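Side-chain contacts in beta-1,4-exocellulase (Thermobifida fusca, PDB 4B4H), which probably hydrolyses the beta-1,4 linkages of cellulose as a family 6 cellobiohydrolase, this chain being its catalytic domain without the cellulose-binding module: residues 155-158 / 162-165; 140-145 / 198-203. All coordinates share one frame; numbering follows the deposited sequence.

Contact 1. Residues 155-158 / 162-165; sequences AYMK and GYVN
Two consecutive torsions bend Met157 back on itself, chi2 at -45° and chi3 at -57°, and bring its methyl, CE, against Gly162 and beside Tyr163 CD1. Met157 CE comes to rest 3.7 Å from Gly162 CA, so close that the lack of a side chain at this position is what makes the approach possible. Nearer the backbone, Met157 CB lies 4.1 Å above the plane of the Tyr163 ring, displaced toward the rim, and Met157 CG reaches Tyr163 CE1 at 4.0 Å. The two side chains cross at about a right angle. A flexible, unbranched methionine suits the place, since it can bend its methyl against a glycine while CB lies over the rim of the ring.

The backbone joins Met157 and Gly162 as well. Gly162 N gives a hydrogen bond to Met157 O at 3.2 Å, bent at the hydrogen to 142° but lying in the carbonyl plane. Met157 O takes a second bond from a water molecule, whose O is 2.8 Å away, and the water O in turn accepts from Val164 N at 2.9 Å. Met157 O thus takes the Gly162 amide directly and is linked to the Val164 amide through the water, both in the first turn of helix 162-175.

Tyrosine fits its site at both ends: the ring is buried, while OH hydrogen-bonds to Gly86 O and Cys89 N near the predicted active-site residues Asp88 and Asp136. Helix 152-160 passes almost directly into helix 162-175 at this corner, with Pro100 against Met157, and strand 180-185 of the central sheet following the second helix.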
loop_
_atom_site.group_PDB
_atom_site.type_symbol
_atom_site.label_atom_id
_atom_site.label_comp_id
_atom_site.label_asym_id
_atom_site.label_seq_id
_atom_site.Cartn_x
_atom_site.Cartn_y
_atom_site.Cartn_z
ATOM N N ALA A 155 10.341 13.376 13.090
ATOM C CA ALA A 155 11.001 14.675 13.089
ATOM C C ALA A 155 12.475 14.551 12.664
ATOM O O ALA A 155 12.961 15.326 11.825
ATOM C CB ALA A 155 10.883 15.332 14.459
ATOM N N TYR A 156 13.164 13.547 13.212
ATOM C CA TYR A 156 14.559 13.268 12.862
ATOM C C TYR A 156 14.780 12.932 11.377
ATOM O O TYR A 156 15.745 13.406 10.761
ATOM C CB TYR A 156 15.102 12.125 13.723
ATOM C CG TYR A 156 16.600 11.957 13.687
ATOM C CD1 TYR A 156 17.435 12.833 14.379
ATOM C CD2 TYR A 156 17.190 10.896 12.986
ATOM C CE1 TYR A 156 18.818 12.671 14.371
ATOM C CE2 TYR A 156 18.568 10.724 12.974
ATOM C CZ TYR A 156 19.373 11.610 13.667
ATOM O OH TYR A 156 20.738 11.449 13.646
ATOM N N MET A 157 13.914 12.081 10.827
ATOM C CA MET A 157 14.010 11.697 9.416
ATOM C C MET A 157 13.691 12.880 8.493
ATOM O O MET A 157 14.274 13.009 7.407
ATOM C CB MET A 157 13.108 10.479 9.131
ATOM C CG MET A 157 13.449 9.199 9.911
ATOM S SD MET A 157 15.222 8.783 9.958
ATOM C CE MET A 157 15.602 8.689 8.215
ATOM N N LYS A 158 12.823 13.780 8.950
ATOM C CA LYS A 158 12.534 15.014 8.209
ATOM C C LYS A 158 13.745 15.951 8.263
ATOM O O LYS A 158 14.170 16.499 7.250
ATOM C CB LYS A 158 11.302 15.728 8.761
ATOM C CG LYS A 158 11.178 17.164 8.268
ATOM C CD LYS A 158 10.044 17.917 8.938
ATOM C CE LYS A 158 10.265 19.412 8.820
ATOM N NZ LYS A 158 9.526 20.183 9.855
ATOM N N GLY A 162 16.361 11.763 5.347
ATOM C CA GLY A 162 16.648 10.342 5.074
ATOM C C GLY A 162 15.604 9.728 4.163
ATOM O O GLY A 162 15.954 9.018 3.236
ATOM N N TYR A 163 14.331 9.969 4.474
ATOM C CA TYR A 163 13.228 9.561 3.594
ATOM C C TYR A 163 13.265 10.236 2.235
ATOM O O TYR A 163 13.198 9.565 1.212
ATOM C CB TYR A 163 11.876 9.852 4.239
ATOM C CG TYR A 163 11.400 8.893 5.308
ATOM C CD1 TYR A 163 12.261 7.977 5.936
ATOM C CD2 TYR A 163 10.075 8.936 5.716
ATOM C CE1 TYR A 163 11.787 7.120 6.924
ATOM C CE2 TYR A 163 9.596 8.089 6.697
ATOM C CZ TYR A 163 10.456 7.184 7.303
ATOM O OH TYR A 163 9.967 6.346 8.276
ATOM N N VAL A 164 13.383 11.560 2.218
ATOM C CA VAL A 164 13.348 12.309 0.958
ATOM C C VAL A 164 14.508 11.864 0.053
ATOM O O VAL A 164 14.313 11.538 -1.124
ATOM C CB VAL A 164 13.352 13.844 1.213
ATOM C CG1 VAL A 164 13.531 14.624 -0.080
ATOM C CG2 VAL A 164 12.086 14.273 1.926
ATOM N N ASN A 165 15.716 11.844 0.603
ATOM C CA ASN A 165 16.901 11.479 -0.168
ATOM C C ASN A 165 16.980 9.993 -0.517
ATOM O O ASN A 165 17.469 9.648 -1.589
ATOM C CB ASN A 165 18.176 11.903 0.564
ATOM C CG ASN A 165 18.384 13.403 0.545
ATOM O OD1 ASN A 165 17.902 14.106 -0.336
ATOM N ND2 ASN A 165 19.129 13.903 1.527
HETATM O O HOH W 1 13.374 13.036 4.745
#

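Contact 2. Residues 140-145 / 198-203; sequences NLVTNV and FGPSVD
Val142 sets its two methyl groups against neighbouring residues of helix 198-209, and this small patch is the tight part of the contact. Val142 CG1 meets Pro200 CB at 3.5 Å, the two side chains crossing at roughly a right angle. Val142 CG2 packs against the next residue, 3.8 Å from both OG and CA of Ser201. With CG1 anti to the backbone N (chi1 178°), one methyl falls to each residue; a beta-branched side chain suits the spot because it offers two methyls from a single carbon. Proline supplies a rigid apolar surface in the first turn of its helix, where no amide hydrogen is needed. Serine is small enough for close packing, and its hydroxyl is occupied by Asn197 O, a bond back to the residue before the helix.

Both helices belong to the family 6 catalytic domain, a distorted alpha/beta barrel in which loops and short helices beyond the strand ends build the substrate tunnel, as in other family 6 cellobiohydrolases; Val142 lies about 6 Å, side chain to side chain, from Trp191, a predicted substrate-binding residue. The short helix 140-143 is braced away from the interface, where Asn144 ND2 donates to a lone pair of Asn140 OD1 at 2.9 Å. Asn140 ND2 in turn bonds to Asp136 OD1, the predicted proton donor.

Ser201 is buried, whereas the tight Val142-Pro200 edge itself borders solvent. Asp203, exposed and not touching 140-145, pairs with Lys276 of helix 262-276.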
loop_
_atom_site.group_PDB
_atom_site.type_symbol
_atom_site.label_atom_id
_atom_site.label_comp_id
_atom_site.label_asym_id
_atom_site.label_seq_id
_atom_site.Cartn_x
_atom_site.Cartn_y
_atom_site.Cartn_z
ATOM N N ASN A 140 4.421 10.531 6.507
ATOM C CA ASN A 140 4.745 10.686 7.933
ATOM C C ASN A 140 5.394 12.044 8.215
ATOM O O ASN A 140 5.188 12.620 9.285
ATOM C CB ASN A 140 5.666 9.575 8.424
ATOM C CG ASN A 140 4.960 8.241 8.533
ATOM O OD1 ASN A 140 4.122 8.029 9.404
ATOM N ND2 ASN A 140 5.320 7.320 7.660
ATOM N N LEU A 141 6.164 12.551 7.252
ATOM C CA LEU A 141 6.859 13.831 7.401
ATOM C C LEU A 141 5.938 15.038 7.255
ATOM O O LEU A 141 6.361 16.170 7.490
ATOM C CB LEU A 141 8.061 13.928 6.457
ATOM C CG LEU A 141 8.977 12.704 6.479
ATOM C CD1 LEU A 141 10.109 12.883 5.489
ATOM C CD2 LEU A 141 9.531 12.409 7.862
ATOM N N VAL A 142 4.695 14.784 6.848
ATOM C CA VAL A 142 3.639 15.806 6.788
ATOM C C VAL A 142 2.853 15.813 8.105
ATOM O O VAL A 142 2.631 16.870 8.699
ATOM C CB VAL A 142 2.654 15.546 5.615
ATOM C CG1 VAL A 142 1.531 16.583 5.606
ATOM C CG2 VAL A 142 3.390 15.523 4.282
ATOM N N THR A 143 2.463 14.626 8.559
ATOM C CA THR A 143 1.407 14.471 9.565
ATOM C C THR A 143 1.893 14.052 10.954
ATOM O O THR A 143 1.217 14.297 11.962
ATOM C CB THR A 143 0.401 13.402 9.118
ATOM O OG1 THR A 143 1.064 12.131 9.083
ATOM C CG2 THR A 143 -0.167 13.723 7.732
ATOM N N ASN A 144 3.049 13.399 11.006
ATOM C CA ASN A 144 3.539 12.839 12.265
ATOM C C ASN A 144 4.808 13.504 12.829
ATOM O O ASN A 144 5.566 12.876 13.560
ATOM C CB ASN A 144 3.706 11.311 12.123
ATOM C CG ASN A 144 2.377 10.591 11.927
ATOM O OD1 ASN A 144 1.356 10.992 12.469
ATOM N ND2 ASN A 144 2.397 9.508 11.163
ATOM N N VAL A 145 5.011 14.787 12.529
ATOM C CA VAL A 145 6.224 15.484 12.972
ATOM C C VAL A 145 5.973 16.404 14.173
ATOM O O VAL A 145 6.903 16.756 14.901
ATOM C CB VAL A 145 6.896 16.245 11.807
ATOM C CG1 VAL A 145 8.032 17.129 12.297
ATOM C CG2 VAL A 145 7.449 15.254 10.803
ATOM N N PHE A 198 -3.263 17.145 2.370
ATOM C CA PHE A 198 -3.287 16.752 0.951
ATOM C C PHE A 198 -2.242 17.537 0.143
ATOM O O PHE A 198 -1.312 16.947 -0.419
ATOM C CB PHE A 198 -4.707 16.931 0.392
ATOM C CG PHE A 198 -4.867 16.547 -1.051
ATOM C CD1 PHE A 198 -4.527 17.434 -2.070
ATOM C CD2 PHE A 198 -5.410 15.309 -1.395
ATOM C CE1 PHE A 198 -4.700 17.092 -3.399
ATOM C CE2 PHE A 198 -5.576 14.961 -2.725
ATOM C CZ PHE A 198 -5.218 15.852 -3.726
ATOM N N GLY A 199 -2.377 18.863 0.108
ATOM C CA GLY A 199 -1.387 19.734 -0.540
ATOM C C GLY A 199 0.040 19.527 -0.035
ATOM O O GLY A 199 0.971 19.378 -0.837
ATOM N N PRO A 200 0.229 19.509 1.297
ATOM C CA PRO A 200 1.552 19.261 1.886
ATOM C C PRO A 200 2.197 17.928 1.459
ATOM O O PRO A 200 3.414 17.871 1.237
ATOM C CB PRO A 200 1.262 19.287 3.385
ATOM C CG PRO A 200 0.119 20.234 3.509
ATOM C CD PRO A 200 -0.746 19.950 2.317
ATOM N N SER A 201 1.386 16.878 1.327
ATOM C CA SER A 201 1.871 15.600 0.819
ATOM C C SER A 201 2.334 15.750 -0.628
ATOM O O SER A 201 3.392 15.238 -0.997
ATOM C CB SER A 201 0.785 14.526 0.920
ATOM O OG SER A 201 0.463 14.255 2.268
ATOM N N VAL A 202 1.542 16.447 -1.442
ATOM C CA VAL A 202 1.898 16.680 -2.844
ATOM C C VAL A 202 3.274 17.340 -2.942
ATOM O O VAL A 202 4.119 16.933 -3.755
ATOM C CB VAL A 202 0.828 17.513 -3.582
ATOM C CG1 VAL A 202 1.329 17.975 -4.939
ATOM C CG2 VAL A 202 -0.471 16.720 -3.700
ATOM N N ASP A 203 3.497 18.334 -2.082
ATOM C CA ASP A 203 4.761 19.062 -2.048
ATOM C C ASP A 203 5.931 18.143 -1.730
ATOM O O ASP A 203 6.971 18.225 -2.399
ATOM C CB ASP A 203 4.704 20.214 -1.042
ATOM C CG ASP A 203 3.789 21.335 -1.492
ATOM O OD1 ASP A 203 3.449 21.391 -2.697
ATOM O OD2 ASP A 203 3.415 22.179 -0.646
#

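How the contacts relate
From the N terminus, the chain leaves strand 127-133 and enters helix 140-143, the first half of contact 2. It then runs through helix 152-160 and turns into helix 162-175, where contact 1 closes a very short loop. Strand 180-185 and helix 189-192 follow before helix 198-209 completes contact 2, a loop of 52 intervening residues that contains the whole of contact 1. The contacts therefore nest without crossing. Their centres are 12 Å apart. Contact 2 ties helix 140-143 to helix 198-209 and contact 1 joins 152-160 to 162-175; Leu141, whose CD1 lies 3.7 Å from Tyr163 CB, and Val145, against Ala155, connect the two pairs.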